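Local atomic coordinates of mosquitocidal toxin (Bacillus sphaericus, PDB entry 2CB4), a protein that kills mosquito larvae as a bacterial toxin, its catalytic domain, the part present here, being an ADP-ribosyltransferase that probably draws on NAD as the donor. Residues G68-D73 against N211-S216; N92-R97 against G185-E190; I156-G161 against I181-G186. The protein carries 1 engineered substitution. All blocks are in the same frame, centred on the assembly; numbering follows the deposited sequence.

Contact 1: G68-D73 against N211-S216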
loop_
_atom_site.group_PDB
_atom_site.type_symbol
_atom_site.label_atom_id
_atom_site.label_comp_id
_atom_site.label_asym_id
_atom_site.label_seq_id
_atom_site.Cartn_x
_atom_site.Cartn_y
_atom_site.Cartn_z
ATOM N N GLY A 68 39.444 -31.888 -12.871
ATOM C CA GLY A 68 38.607 -30.698 -13.108
ATOM C C GLY A 68 37.720 -30.568 -11.842
ATOM O O GLY A 68 36.924 -29.643 -11.686
ATOM N N GLN A 69 37.949 -31.486 -10.918
ATOM C CA GLN A 69 37.212 -31.621 -9.670
ATOM C C GLN A 69 37.795 -30.997 -8.410
ATOM O O GLN A 69 39.032 -30.867 -8.223
ATOM C CB GLN A 69 37.022 -33.100 -9.446
ATOM C CG GLN A 69 36.325 -33.732 -10.631
ATOM C CD GLN A 69 35.752 -35.079 -10.318
ATOM O OE1 GLN A 69 35.966 -35.613 -9.243
ATOM N NE2 GLN A 69 35.046 -35.640 -11.305
ATOM N N ILE A 70 36.882 -30.623 -7.507
ATOM C CA ILE A 70 37.250 -30.009 -6.260
ATOM C C ILE A 70 38.277 -30.881 -5.555
ATOM O O ILE A 70 38.107 -32.092 -5.403
ATOM C CB ILE A 70 35.962 -29.759 -5.340
ATOM C CG1 ILE A 70 34.898 -28.945 -6.076
ATOM C CG2 ILE A 70 36.301 -29.077 -4.077
ATOM C CD1 ILE A 70 35.443 -27.752 -6.734
ATOM N N GLN A 71 39.330 -30.245 -5.078
ATOM C CA GLN A 71 40.386 -30.898 -4.321
ATOM C C GLN A 71 39.878 -31.109 -2.891
ATOM O O GLN A 71 39.617 -30.149 -2.140
ATOM C CB GLN A 71 41.630 -29.992 -4.311
ATOM C CG GLN A 71 42.854 -30.611 -3.664
ATOM C CD GLN A 71 43.294 -31.845 -4.392
ATOM O OE1 GLN A 71 43.182 -31.922 -5.618
ATOM N NE2 GLN A 71 43.735 -32.853 -3.647
ATOM N N ILE A 72 39.732 -32.364 -2.513
ATOM C CA ILE A 72 39.232 -32.704 -1.201
ATOM C C ILE A 72 40.329 -33.328 -0.351
ATOM O O ILE A 72 40.538 -34.533 -0.395
ATOM C CB ILE A 72 37.986 -33.670 -1.338
ATOM C CG1 ILE A 72 36.870 -32.970 -2.133
ATOM C CG2 ILE A 72 37.479 -34.139 0.038
ATOM C CD1 ILE A 72 35.816 -33.873 -2.589
ATOM N N ASP A 73 41.042 -32.494 0.410
ATOM C CA ASP A 73 42.113 -32.943 1.300
ATOM C C ASP A 73 42.154 -32.013 2.515
ATOM O O ASP A 73 41.584 -30.933 2.478
ATOM C CB ASP A 73 43.493 -33.015 0.587
ATOM C CG ASP A 73 43.900 -31.714 -0.096
ATOM O OD1 ASP A 73 43.410 -30.623 0.257
ATOM O OD2 ASP A 73 44.759 -31.776 -0.999
ATOM N N ASN A 211 24.080 -34.466 -1.515
ATOM C CA ASN A 211 24.271 -33.731 -2.757
ATOM C C ASN A 211 25.626 -33.046 -2.858
ATOM O O ASN A 211 25.853 -32.233 -3.737
ATOM C CB ASN A 211 23.163 -32.681 -2.926
ATOM C CG ASN A 211 21.783 -33.261 -2.700
ATOM O OD1 ASN A 211 21.476 -34.343 -3.166
ATOM N ND2 ASN A 211 20.954 -32.536 -1.993
ATOM N N PHE A 212 26.528 -33.382 -1.949
ATOM C CA PHE A 212 27.862 -32.819 -1.982
ATOM C C PHE A 212 28.483 -33.197 -3.370
ATOM O O PHE A 212 28.315 -34.305 -3.867
ATOM C CB PHE A 212 28.689 -33.390 -0.826
ATOM C CG PHE A 212 30.128 -32.944 -0.854
ATOM C CD1 PHE A 212 30.448 -31.592 -0.774
ATOM C CD2 PHE A 212 31.153 -33.869 -1.027
ATOM C CE1 PHE A 212 31.775 -31.167 -0.838
ATOM C CE2 PHE A 212 32.486 -33.442 -1.079
ATOM C CZ PHE A 212 32.788 -32.091 -1.003
ATOM N N ILE A 213 29.166 -32.236 -3.977
ATOM C CA ILE A 213 29.779 -32.348 -5.286
ATOM C C ILE A 213 30.564 -33.659 -5.559
ATOM O O ILE A 213 30.615 -34.115 -6.696
ATOM C CB ILE A 213 30.646 -31.106 -5.535
ATOM C CG1 ILE A 213 30.725 -30.765 -7.032
ATOM C CG2 ILE A 213 32.004 -31.280 -4.859
ATOM C CD1 ILE A 213 29.434 -30.761 -7.727
ATOM N N ASN A 214 31.156 -34.275 -4.529
ATOM C CA ASN A 214 31.861 -35.582 -4.673
ATOM C C ASN A 214 31.329 -36.584 -3.655
ATOM O O ASN A 214 31.917 -36.770 -2.589
ATOM C CB ASN A 214 33.356 -35.453 -4.464
ATOM C CG ASN A 214 34.124 -36.684 -4.979
ATOM O OD1 ASN A 214 35.289 -36.572 -5.344
ATOM N ND2 ASN A 214 33.460 -37.847 -5.032
ATOM N N PRO A 215 30.220 -37.222 -3.996
ATOM C CA PRO A 215 29.553 -38.187 -3.119
ATOM C C PRO A 215 30.345 -39.418 -2.718
ATOM O O PRO A 215 29.985 -40.106 -1.757
ATOM C CB PRO A 215 28.297 -38.608 -3.916
ATOM C CG PRO A 215 28.305 -37.820 -5.185
ATOM C CD PRO A 215 29.626 -37.179 -5.353
ATOM N N SER A 216 31.399 -39.732 -3.453
ATOM C CA SER A 216 32.202 -40.920 -3.112
ATOM C C SER A 216 33.028 -40.694 -1.844
ATOM O O SER A 216 33.520 -41.651 -1.230
ATOM C CB SER A 216 33.110 -41.335 -4.281
ATOM O OG SER A 216 34.069 -40.330 -4.557
#

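Contact 2: N92-R97 against G185-E190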
loop_
_atom_site.group_PDB
_atom_site.type_symbol
_atom_site.label_atom_id
_atom_site.label_comp_id
_atom_site.label_asym_id
_atom_site.label_seq_id
_atom_site.Cartn_x
_atom_site.Cartn_y
_atom_site.Cartn_z
ATOM N N ASN A 92 20.030 -23.872 0.598
ATOM C CA ASN A 92 20.400 -22.593 0.006
ATOM C C ASN A 92 21.884 -22.252 -0.086
ATOM O O ASN A 92 22.241 -21.330 -0.787
ATOM C CB ASN A 92 19.740 -21.469 0.850
ATOM C CG ASN A 92 18.243 -21.539 0.838
ATOM O OD1 ASN A 92 17.623 -21.507 -0.217
ATOM N ND2 ASN A 92 17.651 -21.670 2.009
ATOM N N GLY A 93 22.716 -22.951 0.681
ATOM C CA GLY A 93 24.136 -22.691 0.752
ATOM C C GLY A 93 24.358 -21.474 1.650
ATOM O O GLY A 93 23.494 -21.088 2.450
ATOM N N PHE A 94 25.513 -20.851 1.506
ATOM C CA PHE A 94 25.804 -19.641 2.267
ATOM C C PHE A 94 25.666 -18.447 1.346
ATOM O O PHE A 94 26.535 -18.184 0.516
ATOM C CB PHE A 94 27.194 -19.704 2.867
ATOM C CG PHE A 94 27.325 -20.746 3.940
ATOM C CD1 PHE A 94 26.612 -20.619 5.143
ATOM C CD2 PHE A 94 28.134 -21.873 3.748
ATOM C CE1 PHE A 94 26.734 -21.589 6.147
ATOM C CE2 PHE A 94 28.245 -22.850 4.740
ATOM C CZ PHE A 94 27.545 -22.702 5.949
ATOM N N ILE A 95 24.540 -17.757 1.481
ATOM C CA ILE A 95 24.226 -16.569 0.693
ATOM C C ILE A 95 24.701 -15.378 1.526
ATOM O O ILE A 95 24.538 -15.366 2.746
ATOM C CB ILE A 95 22.691 -16.497 0.417
ATOM C CG1 ILE A 95 22.238 -17.757 -0.362
ATOM C CG2 ILE A 95 22.311 -15.209 -0.346
ATOM C CD1 ILE A 95 20.690 -17.842 -0.515
ATOM N N PRO A 96 25.352 -14.410 0.884
ATOM C CA PRO A 96 25.890 -13.258 1.622
ATOM C C PRO A 96 24.804 -12.325 2.171
ATOM O O PRO A 96 23.661 -12.347 1.714
ATOM C CB PRO A 96 26.734 -12.516 0.559
ATOM C CG PRO A 96 26.859 -13.425 -0.569
ATOM C CD PRO A 96 25.713 -14.366 -0.545
ATOM N N ARG A 97 25.178 -11.483 3.136
ATOM C CA ARG A 97 24.234 -10.522 3.693
ATOM C C ARG A 97 23.721 -9.522 2.657
ATOM O O ARG A 97 22.584 -9.089 2.754
ATOM C CB ARG A 97 24.807 -9.829 4.915
ATOM C CG ARG A 97 24.971 -10.808 6.055
ATOM C CD ARG A 97 25.832 -10.225 7.149
ATOM N NE ARG A 97 25.131 -9.162 7.839
ATOM C CZ ARG A 97 25.730 -8.214 8.552
ATOM N NH1 ARG A 97 27.058 -8.184 8.694
ATOM N NH2 ARG A 97 24.998 -7.301 9.140
ATOM N N GLY A 185 30.433 -13.493 -3.036
ATOM C CA GLY A 185 29.257 -14.121 -3.637
ATOM C C GLY A 185 28.763 -15.364 -2.872
ATOM O O GLY A 185 27.752 -15.960 -3.240
ATOM N N GLY A 186 29.480 -15.770 -1.828
ATOM C CA GLY A 186 29.066 -16.920 -1.038
ATOM C C GLY A 186 29.468 -18.275 -1.609
ATOM O O GLY A 186 30.320 -18.369 -2.498
ATOM N N ILE A 187 28.838 -19.317 -1.070
ATOM C CA ILE A 187 29.112 -20.705 -1.393
ATOM C C ILE A 187 27.815 -21.504 -1.618
ATOM O O ILE A 187 26.948 -21.545 -0.756
ATOM C CB ILE A 187 29.858 -21.325 -0.176
ATOM C CG1 ILE A 187 31.048 -20.438 0.219
ATOM C CG2 ILE A 187 30.239 -22.802 -0.401
ATOM C CD1 ILE A 187 31.629 -20.740 1.594
ATOM N N ARG A 188 27.703 -22.165 -2.768
ATOM C CA ARG A 188 26.533 -22.984 -3.072
ATOM C C ARG A 188 26.514 -24.258 -2.213
ATOM O O ARG A 188 27.561 -24.727 -1.780
ATOM C CB ARG A 188 26.523 -23.290 -4.556
ATOM C CG ARG A 188 26.313 -22.004 -5.372
ATOM C CD ARG A 188 25.997 -22.312 -6.835
ATOM N NE ARG A 188 26.974 -23.223 -7.445
ATOM C CZ ARG A 188 28.120 -22.843 -8.012
ATOM N NH1 ARG A 188 28.463 -21.569 -8.026
ATOM N NH2 ARG A 188 28.933 -23.737 -8.552
ATOM N N PRO A 189 25.325 -24.817 -1.953
ATOM C CA PRO A 189 25.222 -25.992 -1.065
ATOM C C PRO A 189 25.960 -27.254 -1.486
ATOM O O PRO A 189 26.300 -28.106 -0.643
ATOM C CB PRO A 189 23.698 -26.230 -0.973
ATOM C CG PRO A 189 23.124 -25.572 -2.188
ATOM C CD PRO A 189 23.994 -24.390 -2.462
ATOM N N GLU A 190 26.191 -27.415 -2.783
ATOM C CA GLU A 190 26.895 -28.622 -3.262
ATOM C C GLU A 190 28.364 -28.687 -2.812
ATOM O O GLU A 190 29.003 -29.711 -2.934
ATOM C CB GLU A 190 26.728 -28.823 -4.782
ATOM C CG GLU A 190 27.377 -27.741 -5.660
ATOM C CD GLU A 190 26.435 -26.633 -6.028
ATOM O OE1 GLU A 190 25.445 -26.426 -5.294
ATOM O OE2 GLU A 190 26.700 -25.952 -7.051
#

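Contact 3: I156-G161 against I181-G186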
loop_
_atom_site.group_PDB
_atom_site.type_symbol
_atom_site.label_atom_id
_atom_site.label_comp_id
_atom_site.label_asym_id
_atom_site.label_seq_id
_atom_site.Cartn_x
_atom_site.Cartn_y
_atom_site.Cartn_z
ATOM N N ILE A 156 33.262 -27.567 4.477
ATOM C CA ILE A 156 33.213 -27.133 3.085
ATOM C C ILE A 156 34.483 -27.473 2.268
ATOM O O ILE A 156 35.609 -27.422 2.788
ATOM C CB ILE A 156 33.059 -25.561 3.105
ATOM C CG1 ILE A 156 31.798 -25.160 3.890
ATOM C CG2 ILE A 156 33.122 -24.945 1.700
ATOM C CD1 ILE A 156 31.895 -23.837 4.583
ATOM N N PHE A 157 34.276 -27.767 0.985
ATOM C CA PHE A 157 35.349 -28.014 -0.011
ATOM C C PHE A 157 34.798 -27.309 -1.229
ATOM O O PHE A 157 33.857 -27.764 -1.838
ATOM C CB PHE A 157 35.553 -29.499 -0.307
ATOM C CG PHE A 157 36.122 -30.276 0.864
ATOM C CD1 PHE A 157 37.497 -30.264 1.119
ATOM C CD2 PHE A 157 35.282 -30.993 1.723
ATOM C CE1 PHE A 157 38.020 -30.990 2.182
ATOM C CE2 PHE A 157 35.802 -31.711 2.780
ATOM C CZ PHE A 157 37.184 -31.712 3.008
ATOM N N ALA A 158 35.358 -26.151 -1.535
ATOM C CA ALA A 158 34.862 -25.325 -2.615
ATOM C C ALA A 158 36.018 -24.824 -3.478
ATOM O O ALA A 158 37.159 -24.701 -3.015
ATOM C CB ALA A 158 34.110 -24.077 -1.978
ATOM N N PRO A 159 35.701 -24.454 -4.703
ATOM C CA PRO A 159 36.712 -23.898 -5.579
ATOM C C PRO A 159 36.891 -22.433 -5.192
ATOM O O PRO A 159 35.921 -21.740 -4.844
ATOM C CB PRO A 159 36.028 -23.951 -6.975
ATOM C CG PRO A 159 34.529 -23.921 -6.675
ATOM C CD PRO A 159 34.432 -24.755 -5.430
ATOM N N GLY A 160 38.125 -21.942 -5.305
ATOM C CA GLY A 160 38.396 -20.541 -5.053
ATOM C C GLY A 160 38.527 -20.083 -3.625
ATOM O O GLY A 160 38.945 -20.823 -2.720
ATOM N N GLY A 161 38.182 -18.812 -3.455
ATOM C CA GLY A 161 38.269 -18.132 -2.187
ATOM C C GLY A 161 39.550 -17.281 -2.144
ATOM O O GLY A 161 40.559 -17.642 -2.738
ATOM N N ILE A 181 39.353 -17.751 4.827
ATOM C CA ILE A 181 39.316 -17.858 3.395
ATOM C C ILE A 181 37.945 -17.240 3.083
ATOM O O ILE A 181 36.947 -17.713 3.593
ATOM C CB ILE A 181 39.417 -19.308 2.932
ATOM C CG1 ILE A 181 40.552 -20.034 3.654
ATOM C CG2 ILE A 181 39.342 -19.345 1.402
ATOM C CD1 ILE A 181 42.077 -19.346 3.411
ATOM N N THR A 182 37.922 -16.124 2.354
ATOM C CA THR A 182 36.694 -15.386 2.051
ATOM C C THR A 182 36.156 -15.691 0.659
ATOM O O THR A 182 36.960 -15.854 -0.288
ATOM C CB THR A 182 36.955 -13.862 2.156
ATOM O OG1 THR A 182 37.410 -13.549 3.474
ATOM C CG2 THR A 182 35.722 -13.047 1.835
ATOM N N PHE A 183 34.807 -15.767 0.547
ATOM C CA PHE A 183 34.140 -16.073 -0.710
ATOM C C PHE A 183 33.225 -14.968 -1.161
ATOM O O PHE A 183 32.135 -14.807 -0.635
ATOM C CB PHE A 183 33.379 -17.396 -0.615
ATOM C CG PHE A 183 34.274 -18.593 -0.449
ATOM C CD1 PHE A 183 34.580 -19.422 -1.539
ATOM C CD2 PHE A 183 34.840 -18.877 0.782
ATOM C CE1 PHE A 183 35.429 -20.507 -1.386
ATOM C CE2 PHE A 183 35.690 -19.974 0.949
ATOM C CZ PHE A 183 36.000 -20.784 -0.141
ATOM N N PRO A 184 33.662 -14.209 -2.167
ATOM C CA PRO A 184 32.826 -13.130 -2.698
ATOM C C PRO A 184 31.666 -13.829 -3.415
ATOM O O PRO A 184 31.890 -14.708 -4.263
ATOM C CB PRO A 184 33.769 -12.411 -3.711
ATOM C CG PRO A 184 35.152 -12.832 -3.344
ATOM C CD PRO A 184 34.992 -14.256 -2.834
ATOM N N GLY A 185 30.433 -13.493 -3.036
ATOM C CA GLY A 185 29.257 -14.121 -3.637
ATOM C C GLY A 185 28.763 -15.364 -2.872
ATOM O O GLY A 185 27.752 -15.960 -3.240
ATOM N N GLY A 186 29.480 -15.770 -1.828
ATOM C CA GLY A 186 29.066 -16.920 -1.038
ATOM C C GLY A 186 29.468 -18.275 -1.609
ATOM O O GLY A 186 30.320 -18.369 -2.498
#

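Contact 1: G68-D73 against N211-S216
Ile72 and Ile70 reach across to Phe212, Ile213 and Asn214, joining two loops of the ADP-ribosyltransferase fold: segment 68-73 runs ahead of strand 78-82, and segment 211-216 is part of the loop that follows strand 202-208. The close packing gathers round one methyl group. The Ile72 chain is extended at its second torsion (chi2 166°), which carries CD1 well clear of its own backbone and delivers it to the rim of the Phe212 ring. There it lies near the ring plane, with CD1 3.7 Å from Phe212 CE2. The same methyl also meets the aliphatic root of Asn214, with Ile72 CD1 3.5 Å from Asn214 CB. A branched residue with a long apolar arm suits this position between an aromatic edge and a methylene. On the solvent side the contact is looser: Gln69 is exposed and poorly ordered and brushes past Asn214. Between these two regions, Ile70 and Ile213 cross at about a right angle and touch more lightly, Ile70 CG1 to Ile213 CG2 being 3.9 Å apart. That methyl of Ile213 has a second neighbour within its own loop, the ring two atoms' breadth away along the chain: Ile213 CG2 sits 4.0 Å above the plane of the Phe212 ring, over one face and offset toward the rim.

Contact 2: N92-R97 against G185-E190
Chi1 of Phe94 (-68°) sets its CG beside the backbone N and anti to the carbonyl carbon, and Ile187 stretches out beyond CG1 (chi2 165°); together these torsions place ring and methyl side by side on the paired backbones. The isoleucine methyl comes up obliquely to the ring, Phe94 CD2 lying 4.3 Å from Ile187 CD1. The main chains of the two residues pair in a single antiparallel bridge of the hydrogen-bonded type, which ties the loop leaving helix 86-92 to the loop between strands 180-184 and 192-199, inside the catalytic domain. Phe94 N gives a 2.8 Å bond to Ile187 O, and Ile187 N returns one of 3.0 Å to Phe94 O, using a lone pair of that oxygen.

Glycines flank the bridge at two corners, and each lets the chains close up. Gly93, the first residue past helix 86-92 to leave helical angles, has a positive phi (78°) and brings its CA to 3.4 Å from Ile187 O in a CA-H...O contact. Gly186 does the same on the other side of the pair, its CA 3.2 Å from Phe94 O. Prolines, compact and without an N-H to satisfy, fill in beside the glycines: Pro189 CD rests 3.6 Å from Gly93 CA, and Pro96 CG lies 3.6 Å from Gly185 C.

Arg188 points away from the bridge and forms a salt bridge within its own segment, NE to Glu190 OE2 at 2.8 Å, with the carboxylate oxygen in the guanidinium plane. Arg188 NH1 is also bonded to the carbonyls of Gln25 and Ala27. Each carbonyl of the bridge thus takes an N-H and a CA-H, while the arginine charge is shared among Glu190 and two carbonyls, which would probably ease its burial.

Contact 3: I156-G161 against I181-G186
A glycine lying on an aromatic face, Gly161 against Phe183, makes this a buried CH-pi contact where the loop leading out of strand 150-156 reaches strand 180-184 in the core of the domain. Gly161 CA stands 4.0 Å from the centroid of the Phe183 ring and 18° off its normal. The absence of a side chain lets the backbone settle directly on the ring. The same CA is 3.2 Å from Thr182 O, a CA-H...O contact that ties the loop to the strand backbone as well.

Phe183 reaches the loop because its CG lies beside the backbone N, anti to the carbonyl carbon (chi1 -66°), with the ring then twisted across the chain (chi2 -101°). Its edge as well as its face is used. Pro159 O meets the rim in the plane of the ring, 3.7 Å from Phe183 CE1, where aromatic hydrogens are slightly positive and a carbonyl oxygen is well received. The small methyl of Ala158 approaches the same carbon obliquely, Ala158 CB being 3.9 Å from Phe183 CE1. Ile181, two residues earlier in the strand, also contributes to the seat of the glycine, with Ile181 CG2 3.9 Å from Gly161 CA. From Phe183 to Gly186 the chain reverses in a type II turn, closed by a 3.1 Å bond from Gly186 N to Phe183 O; Gly185 takes the third position, where a positive phi suits glycine.

Other parts of the chain hold the loop in place: Arg59 NH1 bonds the carbonyls of Ala158 and Gly160, and Thr62 OG1 bonds Gly160 N. Strand 180-184 is itself flanked by antiparallel neighbours, strand 123-131 and the short strand 162-163, while the Phe183 side chain touches Thr126 of the former and Leu78 of strand 78-82.

In the fold
The three contacts run from the rim of the catalytic domain to its core. Contact 1 lies at the surface; contacts 2 and 3 are buried, their centres about 9 Å apart, and share Gly185 and Gly186 at the turn after strand 180-184. The centre of contact 1 is about 17 Å from that of contact 2 and about 14 Å from that of contact 3, yet Ile213 N probably bonds Glu190 O, and Ile70 packs on Pro159. Along the chain, 68-73 comes first and 211-216 last, bracketing the other four segments. Loops at the ends of several strands of the mixed sheet are thus packed against one another, and contacts 1 and 2 also meet a second subunit.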